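Local coordinates for uncharacterized protein (Cytophaga hutchinsonii ATCC 33406, PDB 3FF4), which is of unknown function but carries a CoA-binding domain of Rossmann type and so probably binds coenzyme A or a related nucleotide, at residues 8-13 against 64-69; 32-37 against 45-50; 51-56 against 72-77; 58-63 against 82-87. All blocks are in the same frame, centred on the assembly; numbering follows the deposited sequence.

Interaction 1. Residues 8-13 against 64-69; sequences LILGAT and LYINPQ
Leu10 and Leu64 sit level on neighbouring parallel strands and point to the same face of the sheet, where their CD2 methyls meet at 3.8 Å. The two side chains lie alongside one another, pointing the same way; Leu10 has CG anti to its backbone N (chi1 -171°), and chi2 near +60° completes the placing of CD2. The same CD2 also meets CD1 of Ile66 at 4.0 Å, from a side chain that runs slantwise past it. Ile66 holds CG1 between its backbone N and carbonyl carbon (chi1 41°), which leaves CG2 to rest on CA of Gly11, 3.7 Å away. A side chain on Gly11 would collide with the carbonyl oxygen of Tyr65, and the positive phi also suits glycine. Tyr65 turns to the other face, its CD2 lying 3.9 Å from Ile9 CG2. Tyr65 N donates a 2.8 Å bond to Leu10 O, the last rung before the strands part, and a water then bridges the carbonyl oxygens of Gly11 and Tyr65. The Tyr65 ring packs against helix 19-30, at Tyr19, Ala20 and Ala23, while Leu10 is covered on the opposite face by Ile78 of helix 75-81.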
loop_
_atom_site.group_PDB
_atom_site.type_symbol
_atom_site.label_atom_id
_atom_site.label_comp_id
_atom_site.label_asym_id
_atom_site.label_seq_id
_atom_site.Cartn_x
_atom_site.Cartn_y
_atom_site.Cartn_z
ATOM N N LEU A 8 3.183 0.645 3.698
ATOM C CA LEU A 8 2.958 -0.796 3.515
ATOM C C LEU A 8 2.362 -0.998 2.109
ATOM O O LEU A 8 1.334 -0.385 1.772
ATOM C CB LEU A 8 2.023 -1.342 4.616
ATOM C CG LEU A 8 1.818 -2.863 4.716
ATOM C CD1 LEU A 8 1.655 -3.201 6.195
ATOM C CD2 LEU A 8 0.585 -3.303 3.903
ATOM N N ILE A 9 3.009 -1.843 1.305
ATOM C CA ILE A 9 2.497 -2.224 -0.035
ATOM C C ILE A 9 1.722 -3.509 0.081
ATOM O O ILE A 9 2.299 -4.568 0.388
ATOM C CB ILE A 9 3.670 -2.449 -1.023
ATOM C CG1 ILE A 9 4.610 -1.227 -0.998
ATOM C CG2 ILE A 9 3.135 -2.862 -2.456
ATOM C CD1 ILE A 9 5.914 -1.369 -1.860
ATOM N N LEU A 10 0.421 -3.423 -0.171
ATOM C CA LEU A 10 -0.461 -4.552 -0.079
ATOM C C LEU A 10 -0.792 -5.060 -1.496
ATOM O O LEU A 10 -1.433 -4.367 -2.301
ATOM C CB LEU A 10 -1.732 -4.160 0.698
ATOM C CG LEU A 10 -2.686 -5.291 1.079
ATOM C CD1 LEU A 10 -1.949 -6.318 1.949
ATOM C CD2 LEU A 10 -3.915 -4.769 1.825
ATOM N N GLY A 11 -0.363 -6.287 -1.769
ATOM C CA GLY A 11 -0.268 -6.795 -3.124
ATOM C C GLY A 11 1.171 -6.820 -3.637
ATOM O O GLY A 11 1.401 -6.921 -4.857
ATOM N N ALA A 12 2.159 -6.759 -2.731
ATOM C CA ALA A 12 3.575 -6.798 -3.150
ATOM C C ALA A 12 3.897 -8.020 -4.024
ATOM O O ALA A 12 3.358 -9.114 -3.805
ATOM C CB ALA A 12 4.478 -6.785 -1.953
ATOM N N THR A 13 4.766 -7.838 -5.015
ATOM C CA THR A 13 5.136 -8.939 -5.942
ATOM C C THR A 13 6.601 -8.796 -6.328
ATOM O O THR A 13 7.110 -7.663 -6.370
ATOM C CB THR A 13 4.212 -9.023 -7.201
ATOM O OG1 THR A 13 4.724 -10.022 -8.103
ATOM C CG2 THR A 13 4.096 -7.682 -7.926
ATOM N N LEU A 64 -2.234 0.317 -2.117
ATOM C CA LEU A 64 -2.973 -0.852 -2.565
ATOM C C LEU A 64 -2.670 -1.259 -4.000
ATOM O O LEU A 64 -2.820 -0.442 -4.930
ATOM C CB LEU A 64 -4.465 -0.570 -2.502
ATOM C CG LEU A 64 -5.155 -0.593 -1.146
ATOM C CD1 LEU A 64 -6.607 -0.227 -1.413
ATOM C CD2 LEU A 64 -5.062 -1.994 -0.552
ATOM N N TYR A 65 -2.286 -2.527 -4.160
ATOM C CA TYR A 65 -2.119 -3.114 -5.474
ATOM C C TYR A 65 -2.863 -4.429 -5.558
ATOM O O TYR A 65 -2.328 -5.365 -6.104
ATOM C CB TYR A 65 -0.630 -3.303 -5.829
ATOM C CG TYR A 65 0.015 -1.978 -6.087
ATOM C CD1 TYR A 65 -0.127 -1.347 -7.334
ATOM C CD2 TYR A 65 0.713 -1.304 -5.066
ATOM C CE1 TYR A 65 0.437 -0.081 -7.575
ATOM C CE2 TYR A 65 1.301 -0.034 -5.312
ATOM C CZ TYR A 65 1.155 0.554 -6.553
ATOM O OH TYR A 65 1.689 1.800 -6.796
ATOM N N ILE A 66 -4.057 -4.515 -4.972
ATOM C CA ILE A 66 -4.906 -5.705 -5.085
ATOM C C ILE A 66 -6.227 -5.204 -5.628
ATOM O O ILE A 66 -6.606 -4.074 -5.357
ATOM C CB ILE A 66 -5.140 -6.423 -3.724
ATOM C CG1 ILE A 66 -5.375 -5.396 -2.612
ATOM C CG2 ILE A 66 -3.934 -7.303 -3.333
ATOM C CD1 ILE A 66 -5.986 -6.033 -1.325
ATOM N N ASN A 67 -6.901 -6.025 -6.419
ATOM C CA ASN A 67 -8.130 -5.617 -7.044
ATOM C C ASN A 67 -9.243 -5.575 -5.977
ATOM O O ASN A 67 -9.091 -6.193 -4.890
ATOM C CB ASN A 67 -8.465 -6.538 -8.246
ATOM C CG ASN A 67 -8.823 -7.997 -7.832
ATOM O OD1 ASN A 67 -9.475 -8.250 -6.819
ATOM N ND2 ASN A 67 -8.409 -8.953 -8.661
ATOM N N PRO A 68 -10.346 -4.862 -6.275
ATOM C CA PRO A 68 -11.412 -4.692 -5.301
ATOM C C PRO A 68 -11.996 -6.010 -4.779
ATOM O O PRO A 68 -12.334 -6.090 -3.594
ATOM C CB PRO A 68 -12.457 -3.863 -6.060
ATOM C CG PRO A 68 -11.644 -3.079 -7.052
ATOM C CD PRO A 68 -10.593 -4.071 -7.497
ATOM N N GLN A 69 -12.111 -7.025 -5.635
ATOM C CA GLN A 69 -12.580 -8.344 -5.190
ATOM C C GLN A 69 -11.685 -8.914 -4.076
ATOM O O GLN A 69 -12.186 -9.344 -3.032
ATOM C CB GLN A 69 -12.689 -9.328 -6.365
ATOM C CG GLN A 69 -13.953 -9.168 -7.197
ATOM C CD GLN A 69 -13.806 -9.756 -8.595
ATOM O OE1 GLN A 69 -12.718 -9.716 -9.193
ATOM N NE2 GLN A 69 -14.898 -10.310 -9.121
HETATM O O HOH W 1 0.358 -6.650 -7.264
#

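Interaction 2. Residues 32-37 against 45-50; sequences HEFIPV and LGKTII
Strand 34-37, an outermost strand of the parallel sheet, is flanked here by the second strand of a small beta hairpin (43-44 with 47-48) and the chain that leaves it, with Pro36 and Phe34 meeting Lys47 and Ile50 joined to Val37 by a single backbone bridge. Lys47 lies over the Phe34 ring and runs past it in the opposite sense: CD stands 3.6 Å above the ring plane, offset toward the rim, in a CH-pi contact. Its chain is extended up to CE and bends only at chi4 (-100°), which turns NZ onto Phe34 O at 3.2 Å, nearly in line with the carbonyl bond. Lys47 CB meanwhile rests 3.8 Å from Pro36 CG, the two side chains crossing at about a right angle. In this Rossmann-type domain the strand pairs on its inner side with strand 7-10, and the hairpin screens part of its outer side. A serine in place of Lys47 would probably uncover this face of the Phe34 ring and leave Phe34 O without its ammonium donor. Leu45 CB approaches the same ring obliquely, 3.9 Å from CZ. Farther along, Ile50 N gives Pro36 O a nearly straight 2.8 Å bond (172° at the hydrogen), and Ile50 CD1 reaches Ile35 CG2 at 3.9 Å.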
loop_
_atom_site.group_PDB
_atom_site.type_symbol
_atom_site.label_atom_id
_atom_site.label_comp_id
_atom_site.label_asym_id
_atom_site.label_seq_id
_atom_site.Cartn_x
_atom_site.Cartn_y
_atom_site.Cartn_z
ATOM N N HIS A 32 11.642 6.399 1.773
ATOM C CA HIS A 32 10.581 5.842 2.608
ATOM C C HIS A 32 10.879 4.385 2.947
ATOM O O HIS A 32 11.375 3.652 2.096
ATOM C CB HIS A 32 9.235 5.922 1.883
ATOM C CG HIS A 32 8.876 7.315 1.462
ATOM N ND1 HIS A 32 8.333 8.239 2.333
ATOM C CD2 HIS A 32 9.009 7.949 0.276
ATOM C CE1 HIS A 32 8.126 9.378 1.690
ATOM N NE2 HIS A 32 8.535 9.230 0.442
ATOM N N GLU A 33 10.572 3.979 4.178
ATOM C CA GLU A 33 10.568 2.561 4.540
ATOM C C GLU A 33 9.332 1.888 3.916
ATOM O O GLU A 33 8.195 2.290 4.188
ATOM C CB GLU A 33 10.568 2.392 6.058
ATOM C CG GLU A 33 10.225 0.988 6.509
ATOM C CD GLU A 33 10.363 0.816 8.018
ATOM O OE1 GLU A 33 10.149 1.806 8.782
ATOM O OE2 GLU A 33 10.713 -0.311 8.429
ATOM N N PHE A 34 9.559 0.910 3.043
ATOM C CA PHE A 34 8.442 0.135 2.462
ATOM C C PHE A 34 8.345 -1.233 3.134
ATOM O O PHE A 34 9.381 -1.827 3.544
ATOM C CB PHE A 34 8.545 0.006 0.926
ATOM C CG PHE A 34 9.558 -0.996 0.463
ATOM C CD1 PHE A 34 9.163 -2.304 0.132
ATOM C CD2 PHE A 34 10.905 -0.652 0.373
ATOM C CE1 PHE A 34 10.111 -3.251 -0.272
ATOM C CE2 PHE A 34 11.860 -1.595 -0.024
ATOM C CZ PHE A 34 11.452 -2.898 -0.361
ATOM N N ILE A 35 7.115 -1.729 3.259
ATOM C CA ILE A 35 6.892 -3.062 3.804
ATOM C C ILE A 35 6.036 -3.912 2.851
ATOM O O ILE A 35 4.856 -3.601 2.681
ATOM C CB ILE A 35 6.228 -3.008 5.194
ATOM C CG1 ILE A 35 7.077 -2.161 6.165
ATOM C CG2 ILE A 35 6.013 -4.458 5.731
ATOM C CD1 ILE A 35 6.340 -1.762 7.405
ATOM N N PRO A 36 6.626 -4.975 2.248
ATOM C CA PRO A 36 5.893 -5.772 1.250
ATOM C C PRO A 36 5.023 -6.867 1.878
ATOM O O PRO A 36 5.549 -7.774 2.569
ATOM C CB PRO A 36 6.993 -6.409 0.413
ATOM C CG PRO A 36 8.235 -6.406 1.299
ATOM C CD PRO A 36 8.046 -5.393 2.387
ATOM N N VAL A 37 3.712 -6.769 1.644
ATOM C CA VAL A 37 2.735 -7.729 2.140
ATOM C C VAL A 37 1.887 -8.199 0.957
ATOM O O VAL A 37 1.528 -7.427 0.063
ATOM C CB VAL A 37 1.835 -7.135 3.259
ATOM C CG1 VAL A 37 0.814 -8.162 3.793
ATOM C CG2 VAL A 37 2.675 -6.565 4.399
ATOM N N LEU A 45 13.325 -6.155 -3.430
ATOM C CA LEU A 45 14.494 -5.357 -3.046
ATOM C C LEU A 45 15.073 -5.770 -1.699
ATOM O O LEU A 45 15.348 -4.926 -0.852
ATOM C CB LEU A 45 14.130 -3.867 -3.041
ATOM C CG LEU A 45 13.447 -3.379 -4.335
ATOM C CD1 LEU A 45 12.674 -2.098 -4.129
ATOM C CD2 LEU A 45 14.451 -3.219 -5.479
ATOM N N GLY A 46 15.239 -7.066 -1.482
ATOM C CA GLY A 46 15.909 -7.529 -0.269
ATOM C C GLY A 46 15.000 -7.893 0.897
ATOM O O GLY A 46 15.474 -8.443 1.885
ATOM N N LYS A 47 13.695 -7.609 0.790
ATOM C CA LYS A 47 12.767 -7.909 1.873
ATOM C C LYS A 47 11.848 -9.042 1.484
ATOM O O LYS A 47 11.208 -9.004 0.420
ATOM C CB LYS A 47 11.935 -6.685 2.230
ATOM C CG LYS A 47 12.701 -5.602 2.927
ATOM C CD LYS A 47 11.880 -4.331 2.921
ATOM C CE LYS A 47 12.439 -3.304 3.855
ATOM N NZ LYS A 47 11.644 -3.338 5.134
ATOM N N THR A 48 11.790 -10.056 2.343
ATOM C CA THR A 48 10.854 -11.159 2.164
ATOM C C THR A 48 9.443 -10.578 2.147
ATOM O O THR A 48 9.104 -9.783 3.012
ATOM C CB THR A 48 10.971 -12.176 3.339
ATOM O OG1 THR A 48 12.318 -12.670 3.437
ATOM C CG2 THR A 48 10.013 -13.353 3.154
ATOM N N ILE A 49 8.620 -10.971 1.180
ATOM C CA ILE A 49 7.225 -10.554 1.160
ATOM C C ILE A 49 6.525 -11.275 2.296
ATOM O O ILE A 49 6.609 -12.508 2.404
ATOM C CB ILE A 49 6.533 -10.924 -0.177
ATOM C CG1 ILE A 49 7.269 -10.272 -1.357
ATOM C CG2 ILE A 49 5.034 -10.540 -0.129
ATOM C CD1 ILE A 49 6.795 -10.776 -2.722
ATOM N N ILE A 50 5.838 -10.513 3.143
ATOM C CA ILE A 50 5.122 -11.083 4.289
ATOM C C ILE A 50 3.802 -11.703 3.828
ATOM O O ILE A 50 2.921 -11.015 3.274
ATOM C CB ILE A 50 4.918 -10.032 5.411
ATOM C CG1 ILE A 50 6.286 -9.527 5.906
ATOM C CG2 ILE A 50 4.061 -10.611 6.540
ATOM C CD1 ILE A 50 6.265 -8.217 6.661
#

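Interaction 3. Residues 51-56 against 72-77; sequences NERPVI and LSEYNY
Arg53 and Glu74 form a side-on salt bridge that ties the loop between strands 47-48 and 61-64 to the start of helix 75-81, one of the helices covering the Rossmann-type sheet. NE lies 3.0 Å from Glu74 OE1 and NH2 lies 3.1 Å from OE2, so each carboxylate oxygen takes one main donor, both on the syn side; a weak second bond joins NE to OE2. Guanidinium and carboxylate planes are 24° apart, close enough to flat for both bonds to form together. The remaining nitrogen, NH1, turns back to Glu52 O at 3.0 Å, reaching it from above the carbonyl plane, and has a weak further bond to Gly38 O. All three guanidinium nitrogens therefore have acceptors. Arg53 CB stands 3.6 Å above the Tyr77 ring plane in a CH-pi contact, and the bend at chi2 (-66°) brings CD back over the same ring, 3.6 Å from CE2. Shortening Arg53 to an alanine removes the whole guanidinium, which would probably leave the Glu74 carboxylate without its cationic mate and Glu52 O without this donor. Tyr77 crosses the arginine at about a right angle, and its CG lies anti to the backbone N, which carries the ring toward the loop, with Leu8 of strand 7-10 also touching it. At the far end of the ring, the Tyr77 hydroxyl OH donates to Pro54 O over 2.7 Å, tilted 33° from the carbonyl plane.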
loop_
_atom_site.group_PDB
_atom_site.type_symbol
_atom_site.label_atom_id
_atom_site.label_comp_id
_atom_site.label_asym_id
_atom_site.label_seq_id
_atom_site.Cartn_x
_atom_site.Cartn_y
_atom_site.Cartn_z
ATOM N N ASN A 51 3.690 -13.026 4.013
ATOM C CA ASN A 51 2.526 -13.733 3.505
ATOM C C ASN A 51 1.464 -13.899 4.568
ATOM O O ASN A 51 0.346 -14.269 4.251
ATOM C CB ASN A 51 2.899 -15.079 2.882
ATOM C CG ASN A 51 3.785 -14.938 1.662
ATOM O OD1 ASN A 51 4.715 -15.711 1.494
ATOM N ND2 ASN A 51 3.515 -13.943 0.809
ATOM N N GLU A 52 1.806 -13.648 5.832
ATOM C CA GLU A 52 0.766 -13.551 6.861
ATOM C C GLU A 52 0.310 -12.098 6.946
ATOM O O GLU A 52 0.671 -11.273 6.100
ATOM C CB GLU A 52 1.236 -14.037 8.236
ATOM C CG GLU A 52 1.681 -15.480 8.273
ATOM C CD GLU A 52 2.989 -15.702 7.510
ATOM O OE1 GLU A 52 3.893 -14.833 7.603
ATOM O OE2 GLU A 52 3.100 -16.740 6.811
ATOM N N ARG A 53 -0.501 -11.801 7.955
ATOM C CA ARG A 53 -0.972 -10.449 8.172
ATOM C C ARG A 53 -0.599 -9.919 9.583
ATOM O O ARG A 53 -1.478 -9.706 10.427
ATOM C CB ARG A 53 -2.474 -10.365 7.869
ATOM C CG ARG A 53 -2.833 -10.732 6.425
ATOM C CD ARG A 53 -2.265 -9.712 5.392
ATOM N NE ARG A 53 -2.638 -10.005 3.991
ATOM C CZ ARG A 53 -1.954 -10.793 3.141
ATOM N NH1 ARG A 53 -0.830 -11.419 3.514
ATOM N NH2 ARG A 53 -2.401 -10.975 1.895
ATOM N N PRO A 54 0.708 -9.684 9.841
ATOM C CA PRO A 54 1.033 -9.167 11.183
ATOM C C PRO A 54 0.570 -7.706 11.316
ATOM O O PRO A 54 0.693 -6.927 10.359
ATOM C CB PRO A 54 2.561 -9.245 11.210
ATOM C CG PRO A 54 2.943 -8.975 9.739
ATOM C CD PRO A 54 1.913 -9.796 8.991
ATOM N N VAL A 55 0.026 -7.339 12.481
ATOM C CA VAL A 55 -0.387 -5.944 12.699
ATOM C C VAL A 55 0.852 -5.092 13.026
ATOM O O VAL A 55 1.335 -5.067 14.157
ATOM C CB VAL A 55 -1.506 -5.797 13.763
ATOM C CG1 VAL A 55 -1.941 -4.332 13.887
ATOM C CG2 VAL A 55 -2.702 -6.677 13.396
ATOM N N ILE A 56 1.373 -4.417 12.016
ATOM C CA ILE A 56 2.596 -3.655 12.148
ATOM C C ILE A 56 2.251 -2.256 12.646
ATOM O O ILE A 56 1.324 -1.607 12.134
ATOM C CB ILE A 56 3.388 -3.646 10.792
ATOM C CG1 ILE A 56 3.924 -5.067 10.503
ATOM C CG2 ILE A 56 4.530 -2.611 10.822
ATOM C CD1 ILE A 56 4.278 -5.333 9.041
ATOM N N LEU A 72 -11.765 -7.353 -0.253
ATOM C CA LEU A 72 -12.769 -7.798 0.724
ATOM C C LEU A 72 -12.152 -8.517 1.925
ATOM O O LEU A 72 -12.452 -8.200 3.072
ATOM C CB LEU A 72 -13.774 -8.714 0.042
ATOM C CG LEU A 72 -15.087 -8.106 -0.440
ATOM C CD1 LEU A 72 -14.934 -6.754 -1.096
ATOM C CD2 LEU A 72 -15.784 -9.107 -1.390
ATOM N N SER A 73 -11.264 -9.470 1.659
ATOM C CA SER A 73 -10.664 -10.256 2.742
ATOM C C SER A 73 -9.639 -9.439 3.557
ATOM O O SER A 73 -9.116 -9.929 4.555
ATOM C CB SER A 73 -9.991 -11.506 2.161
ATOM O OG SER A 73 -9.025 -11.098 1.198
ATOM N N GLU A 74 -9.359 -8.199 3.132
ATOM C CA GLU A 74 -8.331 -7.354 3.779
ATOM C C GLU A 74 -8.858 -6.123 4.540
ATOM O O GLU A 74 -8.072 -5.409 5.176
ATOM C CB GLU A 74 -7.301 -6.865 2.741
ATOM C CG GLU A 74 -6.663 -7.952 1.874
ATOM C CD GLU A 74 -5.643 -8.833 2.635
ATOM O OE1 GLU A 74 -5.182 -8.489 3.748
ATOM O OE2 GLU A 74 -5.295 -9.896 2.110
ATOM N N TYR A 75 -10.161 -5.846 4.445
ATOM C CA TYR A 75 -10.770 -4.653 5.072
ATOM C C TYR A 75 -10.383 -4.523 6.558
ATOM O O TYR A 75 -9.871 -3.496 7.003
ATOM C CB TYR A 75 -12.306 -4.735 4.987
ATOM C CG TYR A 75 -12.960 -4.364 3.665
ATOM C CD1 TYR A 75 -12.221 -4.219 2.495
ATOM C CD2 TYR A 75 -14.353 -4.204 3.587
ATOM C CE1 TYR A 75 -12.842 -3.898 1.289
ATOM C CE2 TYR A 75 -14.974 -3.880 2.386
ATOM C CZ TYR A 75 -14.210 -3.720 1.247
ATOM O OH TYR A 75 -14.815 -3.407 0.057
ATOM N N ASN A 76 -10.639 -5.571 7.325
ATOM C CA ASN A 76 -10.378 -5.518 8.760
ATOM C C ASN A 76 -8.893 -5.405 9.074
ATOM O O ASN A 76 -8.529 -4.760 10.047
ATOM C CB ASN A 76 -11.003 -6.720 9.475
ATOM C CG ASN A 76 -12.507 -6.620 9.535
ATOM O OD1 ASN A 76 -13.082 -5.525 9.411
ATOM N ND2 ASN A 76 -13.170 -7.767 9.710
ATOM N N TYR A 77 -8.047 -6.002 8.233
ATOM C CA TYR A 77 -6.598 -5.879 8.400
ATOM C C TYR A 77 -6.141 -4.431 8.177
ATOM O O TYR A 77 -5.397 -3.861 8.989
ATOM C CB TYR A 77 -5.839 -6.856 7.493
ATOM C CG TYR A 77 -4.320 -6.754 7.605
ATOM C CD1 TYR A 77 -3.667 -6.988 8.836
ATOM C CD2 TYR A 77 -3.545 -6.379 6.503
ATOM C CE1 TYR A 77 -2.278 -6.858 8.949
ATOM C CE2 TYR A 77 -2.132 -6.271 6.598
ATOM C CZ TYR A 77 -1.531 -6.499 7.816
ATOM O OH TYR A 77 -0.184 -6.386 7.911
#

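Interaction 4. Residues 58-63 against 82-87; sequences GVDTVT and KPKRVI
Thr61 and Arg85 face each other on adjacent parallel strands, and backbone hydrogen bonds set their register. Asp60 O takes Arg85 N at 3.0 Å and, weakly, Lys84 N; Val62 then uses both of its polar backbone atoms, N donating to Arg85 O and O accepting from Ile87 N at 2.8 Å. Strands 61-63 and 85-87 run 15° from parallel, joined through helix 75-81 in the beta-alpha-beta crossover expected of a Rossmann-type domain. Among side-chain polar contacts, Arg85 grips one atom, Thr61 OG1, side-on with NE (3.0 Å) and NH2 (2.9 Å), both near the guanidinium plane. Its bend at chi3 (64°) turns the NE/NH2 edge of the guanidinium toward Thr61 OG1. The Thr61 hydroxyl donates a hydrogen bond to Asp60 OD2, on its anti lone pair, at 2.7 Å, making a chain of hydrogen bonds from arginine to carboxylate that probably favours the charged state of both. Phe122 at the chain end gives Arg85 NH1 a salt bridge through its OXT. A water joins Asp60 OD1 to Lys84 NZ. Apolar contacts occupy both faces: Thr61 CG2 meets Ile87 CD1 at 3.7 Å on the side of helix 113-119, while on the side of helix 75-81 Val62 CG2 touches Pro83 CG at 4.0 Å and Val62 CB lies 4.1 Å from Val86 CG2.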
loop_
_atom_site.group_PDB
_atom_site.type_symbol
_atom_site.label_atom_id
_atom_site.label_comp_id
_atom_site.label_asym_id
_atom_site.label_seq_id
_atom_site.Cartn_x
_atom_site.Cartn_y
_atom_site.Cartn_z
ATOM N N GLY A 58 2.795 1.833 13.508
ATOM C CA GLY A 58 3.318 3.026 12.857
ATOM C C GLY A 58 3.237 3.124 11.339
ATOM O O GLY A 58 3.963 3.919 10.751
ATOM N N VAL A 59 2.382 2.340 10.685
ATOM C CA VAL A 59 2.198 2.517 9.220
ATOM C C VAL A 59 1.524 3.870 8.919
ATOM O O VAL A 59 0.448 4.172 9.436
ATOM C CB VAL A 59 1.427 1.336 8.576
ATOM C CG1 VAL A 59 1.160 1.593 7.039
ATOM C CG2 VAL A 59 2.225 0.020 8.755
ATOM N N ASP A 60 2.154 4.694 8.101
ATOM C CA ASP A 60 1.551 5.958 7.685
ATOM C C ASP A 60 0.546 5.728 6.548
ATOM O O ASP A 60 -0.606 6.200 6.593
ATOM C CB ASP A 60 2.651 6.938 7.250
ATOM C CG ASP A 60 2.102 8.273 6.748
ATOM O OD1 ASP A 60 2.245 9.299 7.460
ATOM O OD2 ASP A 60 1.561 8.316 5.620
ATOM N N THR A 61 1.000 5.017 5.526
ATOM C CA THR A 61 0.259 4.829 4.299
ATOM C C THR A 61 0.190 3.348 3.948
ATOM O O THR A 61 1.209 2.652 3.958
ATOM C CB THR A 61 0.947 5.604 3.120
ATOM O OG1 THR A 61 0.896 7.010 3.370
ATOM C CG2 THR A 61 0.256 5.295 1.792
ATOM N N VAL A 62 -1.006 2.859 3.638
ATOM C CA VAL A 62 -1.135 1.580 2.951
ATOM C C VAL A 62 -1.316 1.938 1.459
ATOM O O VAL A 62 -2.197 2.718 1.100
ATOM C CB VAL A 62 -2.295 0.742 3.490
ATOM C CG1 VAL A 62 -2.521 -0.533 2.617
ATOM C CG2 VAL A 62 -2.044 0.369 4.993
ATOM N N THR A 63 -0.448 1.407 0.609
ATOM C CA THR A 63 -0.630 1.574 -0.844
ATOM C C THR A 63 -1.075 0.249 -1.483
ATOM O O THR A 63 -0.417 -0.805 -1.369
ATOM C CB THR A 63 0.605 2.246 -1.556
ATOM O OG1 THR A 63 0.286 2.577 -2.928
ATOM C CG2 THR A 63 1.887 1.340 -1.480
ATOM N N LYS A 82 -4.639 0.912 11.342
ATOM C CA LYS A 82 -4.920 2.333 11.617
ATOM C C LYS A 82 -3.958 3.280 10.872
ATOM O O LYS A 82 -3.339 4.145 11.486
ATOM C CB LYS A 82 -4.889 2.612 13.135
ATOM C CG LYS A 82 -5.978 1.877 13.924
ATOM C CD LYS A 82 -5.989 2.314 15.408
ATOM C CE LYS A 82 -7.133 3.347 15.683
ATOM N NZ LYS A 82 -6.908 4.223 16.898
ATOM N N PRO A 83 -3.819 3.126 9.541
ATOM C CA PRO A 83 -2.894 4.022 8.845
ATOM C C PRO A 83 -3.478 5.425 8.790
ATOM O O PRO A 83 -4.678 5.570 8.948
ATOM C CB PRO A 83 -2.870 3.453 7.425
ATOM C CG PRO A 83 -4.194 2.814 7.241
ATOM C CD PRO A 83 -4.533 2.228 8.610
ATOM N N LYS A 84 -2.659 6.442 8.538
ATOM C CA LYS A 84 -3.183 7.785 8.250
ATOM C C LYS A 84 -3.891 7.846 6.891
ATOM O O LYS A 84 -4.855 8.575 6.715
ATOM C CB LYS A 84 -2.051 8.806 8.258
ATOM C CG LYS A 84 -1.307 8.876 9.589
ATOM C CD LYS A 84 -0.354 10.049 9.596
ATOM C CE LYS A 84 -1.120 11.338 9.896
ATOM N NZ LYS A 84 -0.210 12.507 9.985
ATOM N N ARG A 85 -3.435 7.043 5.937
ATOM C CA ARG A 85 -3.884 7.187 4.564
ATOM C C ARG A 85 -3.839 5.845 3.854
ATOM O O ARG A 85 -2.936 5.030 4.102
ATOM C CB ARG A 85 -2.977 8.186 3.823
ATOM C CG ARG A 85 -3.200 8.273 2.296
ATOM C CD ARG A 85 -2.271 9.296 1.659
ATOM N NE ARG A 85 -0.868 8.897 1.800
ATOM C CZ ARG A 85 0.169 9.600 1.340
ATOM N NH1 ARG A 85 -0.030 10.777 0.703
ATOM N NH2 ARG A 85 1.406 9.136 1.527
ATOM N N VAL A 86 -4.796 5.621 2.954
ATOM C CA VAL A 86 -4.758 4.464 2.086
ATOM C C VAL A 86 -4.820 4.975 0.636
ATOM O O VAL A 86 -5.716 5.759 0.293
ATOM C CB VAL A 86 -5.904 3.470 2.370
ATOM C CG1 VAL A 86 -5.902 2.325 1.361
ATOM C CG2 VAL A 86 -5.809 2.867 3.794
ATOM N N ILE A 87 -3.856 4.568 -0.188
ATOM C CA ILE A 87 -3.827 4.988 -1.612
ATOM C C ILE A 87 -4.423 3.897 -2.520
ATOM O O ILE A 87 -3.990 2.720 -2.472
ATOM C CB ILE A 87 -2.414 5.311 -2.115
ATOM C CG1 ILE A 87 -1.773 6.394 -1.256
ATOM C CG2 ILE A 87 -2.447 5.731 -3.648
ATOM C CD1 ILE A 87 -0.285 6.668 -1.558
HETATM O O HOH W 2 -0.681 3.926 12.104
HETATM O O HOH W 3 1.553 11.956 7.361
#

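Interactions 1, 2 and 4 share the five-stranded parallel sheet, in which the strands run 34-37, 7-10, 61-64, 85-88, 107-110. Interaction 1 is central, its centre about 13 Å from those of interactions 2 and 4, and backbone bonds along strand 7-10 link it to both. Interaction 3 lies about 11 Å from interaction 1 (centres) and packs the 51-56 loop and the start of helix 75-81 beside Leu8 and Leu10. Along the chain both segments of interaction 2 fall between those of interaction 1, before interactions 3 and 4 open; the segments of 1, 3 and 4 alternate with one another. Together they join edge strand, central strands and a covering helix into one Rossmann-type domain, consistent with its CoA-binding family.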